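Local coordinates for protein putative efflux transporter (Bacteroides eggerthii, PDB 4L8J) that probably serves as the periplasmic membrane-fusion (adaptor) subunit of a HlyD-family efflux system, linking an inner-membrane transporter to an outer-membrane channel, at residues I167-P172 / C239-A244; D174-L179 / T213-T218; L178-D183 / Y205-T210; T196-R201 / T229-K234. One frame throughout, in Å; residues are numbered along the deposited sequence.

Contact 1: residues I167-P172 / C239-A244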
# COMPACT_ATOMS: atom_id res chain seq x y z
N ILE A 167 18.43 -4.83 -34.77
CA ILE A 167 17.92 -5.96 -34.02
C ILE A 167 16.42 -5.81 -33.97
O ILE A 167 15.93 -4.74 -33.58
CB ILE A 167 18.56 -6.03 -32.61
CG1 ILE A 167 20.04 -6.45 -32.71
CG2 ILE A 167 17.75 -6.96 -31.65
CD1 ILE A 167 20.85 -6.01 -31.63
N LYS A 168 15.70 -6.87 -34.35
CA LYS A 168 14.25 -6.89 -34.30
C LYS A 168 13.78 -7.85 -33.20
O LYS A 168 14.39 -8.87 -32.95
CB LYS A 168 13.65 -7.26 -35.68
CG LYS A 168 12.12 -7.53 -35.75
CD LYS A 168 11.20 -6.32 -35.45
N PHE A 169 12.72 -7.47 -32.51
CA PHE A 169 12.06 -8.29 -31.50
C PHE A 169 10.63 -7.83 -31.40
O PHE A 169 10.30 -6.78 -31.94
CB PHE A 169 12.77 -8.25 -30.13
CG PHE A 169 12.87 -6.89 -29.50
CD1 PHE A 169 13.76 -5.93 -29.99
CD2 PHE A 169 12.08 -6.56 -28.40
CE1 PHE A 169 13.86 -4.68 -29.40
CE2 PHE A 169 12.20 -5.31 -27.79
CZ PHE A 169 13.07 -4.37 -28.31
N THR A 170 9.78 -8.64 -30.78
CA THR A 170 8.38 -8.29 -30.63
C THR A 170 8.06 -8.24 -29.16
O THR A 170 8.36 -9.14 -28.39
CB THR A 170 7.44 -9.23 -31.42
OG1 THR A 170 7.80 -9.20 -32.79
CG2 THR A 170 5.99 -8.82 -31.32
N VAL A 171 7.40 -7.20 -28.79
CA VAL A 171 7.02 -7.01 -27.41
C VAL A 171 5.52 -7.34 -27.25
O VAL A 171 4.70 -6.81 -28.00
CB VAL A 171 7.37 -5.56 -27.01
CG1 VAL A 171 6.73 -5.14 -25.69
CG2 VAL A 171 8.89 -5.40 -26.93
N PRO A 172 5.14 -8.14 -26.23
CA PRO A 172 3.71 -8.32 -25.95
C PRO A 172 2.97 -6.97 -25.84
O PRO A 172 3.49 -6.01 -25.26
CB PRO A 172 3.71 -9.07 -24.61
CG PRO A 172 5.00 -9.81 -24.59
CD PRO A 172 5.97 -8.83 -25.23
N CYS A 239 19.85 -12.77 -29.70
CA CYS A 239 20.33 -12.01 -28.56
C CYS A 239 19.23 -11.81 -27.56
O CYS A 239 18.06 -12.08 -27.84
CB CYS A 239 20.86 -10.67 -29.05
SG CYS A 239 19.61 -9.62 -29.85
N ASN A 240 19.62 -11.29 -26.39
CA ASN A 240 18.69 -10.89 -25.36
C ASN A 240 18.62 -9.39 -25.36
O ASN A 240 19.65 -8.73 -25.52
CB ASN A 240 19.08 -11.43 -23.97
CG ASN A 240 18.09 -11.03 -22.89
OD1 ASN A 240 17.01 -11.60 -22.79
ND2 ASN A 240 18.37 -9.95 -22.14
N ILE A 241 17.42 -8.84 -25.25
CA ILE A 241 17.20 -7.39 -25.14
C ILE A 241 16.64 -7.12 -23.77
O ILE A 241 15.55 -7.60 -23.44
CB ILE A 241 16.32 -6.75 -26.24
CG1 ILE A 241 16.85 -7.12 -27.65
CG2 ILE A 241 16.26 -5.21 -26.07
CD1 ILE A 241 16.18 -8.26 -28.26
N ARG A 242 17.37 -6.35 -22.98
CA ARG A 242 16.89 -5.96 -21.65
C ARG A 242 16.31 -4.56 -21.77
O ARG A 242 17.02 -3.63 -22.17
CB ARG A 242 18.06 -6.04 -20.62
CG ARG A 242 17.91 -5.24 -19.31
CD ARG A 242 16.89 -5.75 -18.32
NE ARG A 242 17.00 -7.18 -17.98
CZ ARG A 242 17.66 -7.68 -16.94
NH1 ARG A 242 18.36 -6.88 -16.14
NH2 ARG A 242 17.64 -8.98 -16.69
N LEU A 243 15.00 -4.42 -21.54
CA LEU A 243 14.30 -3.14 -21.53
C LEU A 243 14.19 -2.68 -20.07
O LEU A 243 13.71 -3.46 -19.26
CB LEU A 243 12.88 -3.27 -22.15
CG LEU A 243 11.90 -2.07 -21.98
CD1 LEU A 243 12.30 -0.90 -22.84
CD2 LEU A 243 10.47 -2.48 -22.34
N ALA A 244 14.66 -1.45 -19.74
CA ALA A 244 14.56 -0.86 -18.37
C ALA A 244 13.77 0.44 -18.44
O ALA A 244 14.12 1.36 -19.20
CB ALA A 244 15.93 -0.60 -17.76
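I241 on strand 239-244 packs its side chain against both I167 and F169 on strand 167-171, and the contact is apolar. Its aliphatic part is simple: CG2 of I167 meets CD1 of I241 at 4.0 Å as the two side chains lie alongside, pointing opposite ways. The same CG2 also touches sulfur, lying 3.7 Å from SG of C239. The aromatic part is broader. I241 lies over one face of the F169 phenyl, with CG1 toward the rim, CD1 3.8 Å from F169 CD1, and CG2 4.0 Å from F169 CZ at the far end of the ring. With chi1 at 60°, F169 CG sits between its own backbone N and carbonyl carbon, which presents that face to I241. Trimming I241 to an alanine would probably open a gap beneath the F169 ring and leave the I167 methyl with only the C239 sulfur of its two partners across the contact. Polar groups lie elsewhere on the strand: N240 and R242 both reach D24. The strand axes run 9.1 Å apart at 63°, too far for pairing, and each strand instead flanks strand 20-29. Such facing side chains illustrate how the closed six-stranded antiparallel barrel of membrane-fusion proteins fills its interior.

Contact 2: residues D174-L179 / T213-T218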
# COMPACT_ATOMS: atom_id res chain seq x y z
N ASP A 174 0.61 -5.89 -24.00
CA ASP A 174 0.39 -5.39 -22.64
C ASP A 174 1.59 -4.60 -22.10
O ASP A 174 1.43 -3.91 -21.09
CB ASP A 174 0.05 -6.54 -21.68
CG ASP A 174 -1.40 -7.02 -21.75
OD1 ASP A 174 -2.17 -6.49 -22.60
OD2 ASP A 174 -1.76 -7.93 -20.97
N TYR A 175 2.77 -4.69 -22.75
CA TYR A 175 3.96 -3.98 -22.32
C TYR A 175 4.18 -2.68 -23.11
O TYR A 175 5.26 -2.12 -23.05
CB TYR A 175 5.22 -4.88 -22.41
CG TYR A 175 5.26 -6.07 -21.47
CD1 TYR A 175 4.52 -6.09 -20.30
CD2 TYR A 175 6.08 -7.16 -21.74
CE1 TYR A 175 4.53 -7.20 -19.45
CE2 TYR A 175 6.12 -8.27 -20.88
CZ TYR A 175 5.35 -8.28 -19.73
OH TYR A 175 5.38 -9.35 -18.87
N LEU A 176 3.16 -2.19 -23.85
CA LEU A 176 3.24 -0.93 -24.57
C LEU A 176 3.64 0.23 -23.62
O LEU A 176 4.43 1.09 -24.03
CB LEU A 176 1.92 -0.60 -25.26
CG LEU A 176 1.88 0.71 -26.10
CD1 LEU A 176 2.99 0.72 -27.18
CD2 LEU A 176 0.51 0.93 -26.69
N TYR A 177 3.10 0.26 -22.37
CA TYR A 177 3.41 1.31 -21.39
C TYR A 177 4.91 1.34 -21.05
O TYR A 177 5.46 2.42 -20.80
CB TYR A 177 2.56 1.16 -20.12
CG TYR A 177 2.94 -0.00 -19.22
CD1 TYR A 177 2.54 -1.30 -19.52
CD2 TYR A 177 3.61 0.21 -18.02
CE1 TYR A 177 2.87 -2.37 -18.69
CE2 TYR A 177 3.93 -0.85 -17.17
CZ TYR A 177 3.57 -2.14 -17.52
OH TYR A 177 3.88 -3.20 -16.69
N LEU A 178 5.58 0.18 -21.10
CA LEU A 178 7.01 0.12 -20.83
C LEU A 178 7.79 0.73 -21.99
O LEU A 178 8.77 1.40 -21.73
CB LEU A 178 7.51 -1.30 -20.49
CG LEU A 178 6.86 -1.92 -19.23
CD1 LEU A 178 7.17 -3.41 -19.12
CD2 LEU A 178 7.24 -1.17 -17.96
N LEU A 179 7.33 0.53 -23.25
CA LEU A 179 7.99 1.13 -24.41
C LEU A 179 7.76 2.65 -24.47
O LEU A 179 8.62 3.37 -24.95
CB LEU A 179 7.49 0.52 -25.72
CG LEU A 179 7.99 -0.90 -26.04
CD1 LEU A 179 7.15 -1.52 -27.15
CD2 LEU A 179 9.47 -0.88 -26.46
N THR A 213 -1.42 -8.32 -31.95
CA THR A 213 -0.43 -9.20 -32.59
C THR A 213 1.02 -8.93 -32.09
O THR A 213 1.97 -9.40 -32.71
CB THR A 213 -0.53 -9.05 -34.13
OG1 THR A 213 -0.61 -7.67 -34.47
CG2 THR A 213 -1.75 -9.80 -34.70
N GLY A 214 1.17 -8.22 -30.97
CA GLY A 214 2.49 -7.87 -30.44
C GLY A 214 3.02 -6.59 -31.06
O GLY A 214 2.47 -6.10 -32.06
N ILE A 215 4.06 -6.03 -30.47
CA ILE A 215 4.65 -4.77 -30.95
C ILE A 215 6.02 -5.07 -31.56
O ILE A 215 6.97 -5.27 -30.81
CB ILE A 215 4.75 -3.71 -29.81
CG1 ILE A 215 3.39 -3.50 -29.12
CG2 ILE A 215 5.32 -2.35 -30.34
CD1 ILE A 215 3.55 -3.06 -27.68
N PRO A 216 6.14 -5.09 -32.91
CA PRO A 216 7.48 -5.26 -33.52
C PRO A 216 8.31 -4.00 -33.26
O PRO A 216 7.85 -2.86 -33.47
CB PRO A 216 7.19 -5.48 -35.02
CG PRO A 216 5.68 -5.46 -35.19
CD PRO A 216 5.08 -4.89 -33.92
N VAL A 217 9.51 -4.22 -32.72
CA VAL A 217 10.44 -3.15 -32.34
C VAL A 217 11.74 -3.35 -33.11
O VAL A 217 12.24 -4.46 -33.19
CB VAL A 217 10.72 -3.14 -30.80
CG1 VAL A 217 11.63 -1.96 -30.42
CG2 VAL A 217 9.44 -3.10 -29.96
N THR A 218 12.34 -2.25 -33.56
CA THR A 218 13.67 -2.27 -34.16
C THR A 218 14.56 -1.37 -33.31
O THR A 218 14.19 -0.25 -32.99
CB THR A 218 13.68 -1.87 -35.65
OG1 THR A 218 12.79 -2.75 -36.33
CG2 THR A 218 15.05 -2.04 -36.28
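I215 and L179 meet methyl to methyl, CG2 of the isoleucine lying 3.8 Å from CD1 of the leucine. That leucine branch is shared, since L179 CD1 also stands 4.0 Å from CG2 of V217, the next inward-facing residue along the strand, while L179 CD2 approaches the same valine methyl at 4.1 Å. The other end of I215 serves L176. Its CG1 is anti to the carbonyl carbon (chi1 -52°), which carries CD1 to the helix backbone, 3.8 Å from L176 CB and equally near L176 CA; the two side chains lie roughly square to each other. One isoleucine thus serves two leucines about a turn apart, CG2 going to L179 and CD1 mainly to L176, though CD1 also nears L179 CD1.

Around this apolar shell, backbone bonds fix the strand: I215 pairs with V171, and V217 with F169. Just before it, G214 adopts backbone angles at which a side chain would collide with the preceding carbonyl, and its N is held by the carboxylate of D173. The helix starts after Y175 in the N-cap position, whose hydroxyl bonds K23, and L178 O farther along accepts S245 OG. A short helix laid against inward-facing strand residues in this way is consistent with the single short helix that accompanies the six-stranded beta-barrel of membrane-fusion proteins such as MexA.

Contact 3: residues L178-D183 / Y205-T210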
# COMPACT_ATOMS: atom_id res chain seq x y z
N LEU A 178 5.58 0.18 -21.10
CA LEU A 178 7.01 0.12 -20.83
C LEU A 178 7.79 0.73 -21.99
O LEU A 178 8.77 1.40 -21.73
CB LEU A 178 7.51 -1.30 -20.49
CG LEU A 178 6.86 -1.92 -19.23
CD1 LEU A 178 7.17 -3.41 -19.12
CD2 LEU A 178 7.24 -1.17 -17.96
N LEU A 179 7.33 0.53 -23.25
CA LEU A 179 7.99 1.13 -24.41
C LEU A 179 7.76 2.65 -24.47
O LEU A 179 8.62 3.37 -24.95
CB LEU A 179 7.49 0.52 -25.72
CG LEU A 179 7.99 -0.90 -26.04
CD1 LEU A 179 7.15 -1.52 -27.15
CD2 LEU A 179 9.47 -0.88 -26.46
N ARG A 180 6.60 3.12 -23.98
CA ARG A 180 6.26 4.53 -23.97
C ARG A 180 6.93 5.29 -22.79
O ARG A 180 7.02 6.51 -22.85
CB ARG A 180 4.74 4.71 -23.88
CG ARG A 180 4.01 4.43 -25.19
CD ARG A 180 2.52 4.39 -24.96
NE ARG A 180 1.78 4.48 -26.23
CZ ARG A 180 0.45 4.40 -26.34
NH1 ARG A 180 -0.31 4.20 -25.26
NH2 ARG A 180 -0.12 4.51 -27.54
N ALA A 181 7.36 4.59 -21.71
CA ALA A 181 7.98 5.26 -20.56
C ALA A 181 9.15 6.13 -21.00
O ALA A 181 9.95 5.72 -21.86
CB ALA A 181 8.43 4.26 -19.52
N LYS A 182 9.21 7.36 -20.45
CA LYS A 182 10.27 8.32 -20.75
C LYS A 182 11.62 7.73 -20.39
O LYS A 182 11.79 7.11 -19.33
CB LYS A 182 10.05 9.64 -19.99
N ASP A 183 12.58 7.92 -21.29
CA ASP A 183 13.97 7.49 -21.09
C ASP A 183 14.11 5.96 -20.89
O ASP A 183 15.09 5.52 -20.28
CB ASP A 183 14.62 8.27 -19.90
CG ASP A 183 14.50 9.80 -19.97
OD1 ASP A 183 14.80 10.38 -21.04
OD2 ASP A 183 14.05 10.41 -18.96
N TYR A 205 9.10 1.42 -33.63
CA TYR A 205 8.24 0.29 -33.29
C TYR A 205 6.89 0.51 -33.91
O TYR A 205 6.45 1.67 -34.01
CB TYR A 205 8.16 -0.04 -31.78
CG TYR A 205 7.57 1.01 -30.86
CD1 TYR A 205 6.19 1.09 -30.66
CD2 TYR A 205 8.39 1.81 -30.06
CE1 TYR A 205 5.64 2.01 -29.76
CE2 TYR A 205 7.86 2.70 -29.13
CZ TYR A 205 6.48 2.82 -28.99
OH TYR A 205 5.97 3.71 -28.09
N LEU A 206 6.24 -0.57 -34.38
CA LEU A 206 4.92 -0.48 -34.98
C LEU A 206 3.86 -0.52 -33.87
O LEU A 206 3.71 -1.55 -33.20
CB LEU A 206 4.70 -1.60 -36.01
CG LEU A 206 3.40 -1.54 -36.83
CD1 LEU A 206 3.33 -0.27 -37.73
CD2 LEU A 206 3.22 -2.79 -37.68
N ASP A 207 3.15 0.61 -33.67
CA ASP A 207 2.14 0.69 -32.62
C ASP A 207 0.70 0.74 -33.16
O ASP A 207 0.17 1.81 -33.45
CB ASP A 207 2.43 1.90 -31.69
CG ASP A 207 1.45 2.24 -30.56
OD1 ASP A 207 0.45 1.48 -30.38
OD2 ASP A 207 1.67 3.26 -29.87
N ILE A 208 0.09 -0.43 -33.24
CA ILE A 208 -1.33 -0.72 -33.51
C ILE A 208 -1.73 -1.78 -32.47
O ILE A 208 -1.95 -2.94 -32.82
CB ILE A 208 -1.70 -1.17 -34.97
CG1 ILE A 208 -0.79 -0.56 -36.07
CG2 ILE A 208 -3.19 -0.91 -35.24
CD1 ILE A 208 -0.56 -1.49 -37.32
N SER A 209 -1.74 -1.38 -31.17
CA SER A 209 -2.05 -2.27 -30.02
C SER A 209 -3.45 -2.94 -30.17
O SER A 209 -3.69 -4.01 -29.61
CB SER A 209 -1.96 -1.51 -28.70
N THR A 210 -4.33 -2.30 -30.98
CA THR A 210 -5.69 -2.68 -31.35
C THR A 210 -5.77 -4.10 -31.97
O THR A 210 -6.72 -4.83 -31.70
CB THR A 210 -6.18 -1.61 -32.37
OG1 THR A 210 -6.32 -0.36 -31.69
CG2 THR A 210 -7.48 -1.99 -33.10
O HOH W 1 3.68 4.39 -28.52
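R180 and D207 join the short helix at one end of the membrane-fusion beta-barrel to the loop that leaves strand 198-205, and Y205 stands beside them. The arginine runs extended from CG to NE and is set roughly perpendicular to the aspartate, with guanidinium and carboxylate planes 60° apart. NH2 of R180 donates to OD2 of D207 at 3.2 Å, and the oxygen accepts through its syn lone pair. The bond is bent, at 136°, and the oxygen is tilted out of the guanidinium plane; it is a single-oxygen salt bridge rather than a flat bidentate one. D207 has CG anti to the backbone N (chi1 176°), which extends the carboxylate toward the helix. A lysine in place of D207 would probably leave the R180 guanidinium facing a like charge and rob a nearby water of the carboxylate oxygen to which it donates.

The Y205 ring turns its face to the helix: L179 CD1 lies over that face, and L179 CB is 4.1 Å from CE2. Against R180 the tyrosine stands crosswise, the ring and guanidinium planes well inclined to each other, its hydroxyl 3.6 Å from the arginine CG. On the barrel side the ring also packs on I215 and V217. Apolar packing here gives way to a charged rim, and one water spans the change: lying in the guanidinium plane, it accepts from R180 NE at 3.0 Å and donates to D207 OD2 at 2.7 Å.

Contact 4: residues T196-R201 / T229-K234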
# COMPACT_ATOMS: atom_id res chain seq x y z
N THR A 196 29.04 -9.72 -22.30
CA THR A 196 29.26 -8.32 -22.67
C THR A 196 27.92 -7.73 -23.15
O THR A 196 27.24 -8.29 -24.02
CB THR A 196 30.46 -8.12 -23.62
OG1 THR A 196 30.45 -6.78 -24.13
CG2 THR A 196 30.49 -9.11 -24.75
N VAL A 197 27.56 -6.61 -22.54
CA VAL A 197 26.30 -5.93 -22.77
C VAL A 197 26.57 -4.63 -23.54
O VAL A 197 27.49 -3.89 -23.20
CB VAL A 197 25.64 -5.70 -21.38
CG1 VAL A 197 24.49 -4.71 -21.44
CG2 VAL A 197 25.18 -7.02 -20.78
N PHE A 198 25.77 -4.38 -24.59
CA PHE A 198 25.90 -3.20 -25.41
C PHE A 198 24.65 -2.33 -25.35
O PHE A 198 23.54 -2.84 -25.45
CB PHE A 198 26.18 -3.57 -26.88
CG PHE A 198 27.42 -4.40 -27.08
CD1 PHE A 198 28.66 -3.78 -27.23
CD2 PHE A 198 27.35 -5.79 -27.15
CE1 PHE A 198 29.82 -4.55 -27.44
CE2 PHE A 198 28.50 -6.55 -27.33
CZ PHE A 198 29.73 -5.93 -27.49
N ASN A 199 24.83 -1.01 -25.25
CA ASN A 199 23.73 -0.07 -25.30
C ASN A 199 23.17 -0.06 -26.71
O ASN A 199 23.89 -0.21 -27.70
CB ASN A 199 24.20 1.34 -24.88
CG ASN A 199 23.09 2.37 -24.90
OD1 ASN A 199 22.19 2.38 -24.04
ND2 ASN A 199 23.09 3.21 -25.93
N ALA A 200 21.87 0.13 -26.80
CA ALA A 200 21.20 0.19 -28.08
C ALA A 200 20.21 1.30 -28.03
O ALA A 200 19.75 1.65 -26.94
CB ALA A 200 20.50 -1.14 -28.37
N ARG A 201 19.88 1.88 -29.18
CA ARG A 201 18.89 2.93 -29.20
C ARG A 201 17.67 2.50 -29.99
O ARG A 201 17.79 1.71 -30.93
CB ARG A 201 19.47 4.26 -29.74
CG ARG A 201 19.94 4.19 -31.19
CD ARG A 201 20.18 5.58 -31.78
NE ARG A 201 19.96 5.56 -33.22
CZ ARG A 201 20.87 5.21 -34.11
NH1 ARG A 201 22.10 4.88 -33.72
NH2 ARG A 201 20.57 5.18 -35.41
N THR A 229 35.21 -5.85 -35.48
CA THR A 229 36.41 -6.64 -35.75
C THR A 229 36.56 -7.67 -34.62
O THR A 229 37.10 -8.75 -34.86
CB THR A 229 37.67 -5.75 -35.90
OG1 THR A 229 38.11 -5.33 -34.61
CG2 THR A 229 37.44 -4.54 -36.81
N ILE A 230 36.09 -7.34 -33.38
CA ILE A 230 36.10 -8.21 -32.20
C ILE A 230 34.78 -8.99 -32.12
O ILE A 230 34.80 -10.22 -31.98
CB ILE A 230 36.36 -7.41 -30.88
CG1 ILE A 230 37.69 -6.64 -30.94
CG2 ILE A 230 36.28 -8.31 -29.64
CD1 ILE A 230 37.79 -5.45 -29.93
N TYR A 231 33.63 -8.27 -32.17
CA TYR A 231 32.30 -8.89 -32.08
C TYR A 231 31.71 -9.04 -33.48
O TYR A 231 31.07 -8.12 -34.00
CB TYR A 231 31.38 -8.08 -31.15
CG TYR A 231 31.99 -7.83 -29.79
CD1 TYR A 231 31.97 -8.82 -28.81
CD2 TYR A 231 32.59 -6.61 -29.48
CE1 TYR A 231 32.54 -8.60 -27.56
CE2 TYR A 231 33.16 -6.38 -28.23
CZ TYR A 231 33.12 -7.38 -27.27
OH TYR A 231 33.69 -7.18 -26.04
N ASP A 232 31.95 -10.21 -34.09
CA ASP A 232 31.51 -10.55 -35.44
C ASP A 232 30.08 -11.08 -35.40
O ASP A 232 29.84 -12.28 -35.29
CB ASP A 232 32.48 -11.57 -36.08
CG ASP A 232 32.30 -11.75 -37.57
OD1 ASP A 232 32.40 -10.74 -38.31
OD2 ASP A 232 32.07 -12.90 -38.00
N VAL A 233 29.12 -10.15 -35.46
CA VAL A 233 27.69 -10.43 -35.40
C VAL A 233 27.15 -10.41 -36.83
O VAL A 233 27.45 -9.49 -37.59
CB VAL A 233 26.99 -9.41 -34.46
CG1 VAL A 233 25.48 -9.41 -34.65
CG2 VAL A 233 27.35 -9.66 -33.00
N LYS A 234 26.36 -11.42 -37.19
CA LYS A 234 25.80 -11.55 -38.54
C LYS A 234 24.26 -11.61 -38.53
O LYS A 234 23.69 -12.03 -37.52
CB LYS A 234 26.33 -12.85 -39.22
CG LYS A 234 27.84 -13.01 -39.27
CD LYS A 234 28.21 -14.46 -39.54
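Y231, whose ring receives both T196 and F198, has its backbone O bonded by V233 N at 3.2 Å, a weak bond that spans an inverse gamma turn centred on D232. The amide of D232 itself is taken by the hydroxyl of Y193. The Y231 ring points back toward segment 196-201, where the contacts are apolar.

The main one is a T-shaped pair. The edge of F198 points at the face of Y231, with ring centroids 4.8 Å apart and planes at 79°. F198 CZ leads, standing 3.4 Å above the Y231 plane over its centre, so that it lies 3.5 Å from both CD2 and CE2. In F198, CG is anti to the carbonyl carbon (chi1 -59°), and the phenyl projects from the strand end-on into the tyrosine. On the opposite face, CG2 of I230 lies over the centre at 3.9 Å, so the ring is held between a methyl and an aromatic edge. On the same side as F198, T196 approaches obliquely, its CG2 3.5 Å from CE1 of Y231, near the hydroxyl end.

The two aromatics belong to a larger cluster, since F198 also meets F226 edge-to-face and Y231 does the same with Y193. Within the fold, F198 lies near the start of strand 198-205, packs on F190 of neighbouring strand 185-190, and so ties the barrel to the long loop that connects strand 215-221 with strand 238-246.

All four contacts lie in or around one six-stranded barrel, and together they show how a closed sheet is filled, plugged and tied to its loops. Contact 1 lies inside; contacts 2 and 3 fasten the helix at one end, their centres only 5 Å apart and L179 common to both. Contact 2 lies 9 Å from contact 1, centre to centre, joined through the pairing of strands 166-171 and 215-221. Between contacts 1 and 3, V171 CG1 touches L179 CD1 at 3.9 Å, carrying the interior packing to the helix. Contact 4 sits toward the other end, its centre about 15 Å from contact 1 but 23 and 24 Å from contacts 2 and 3.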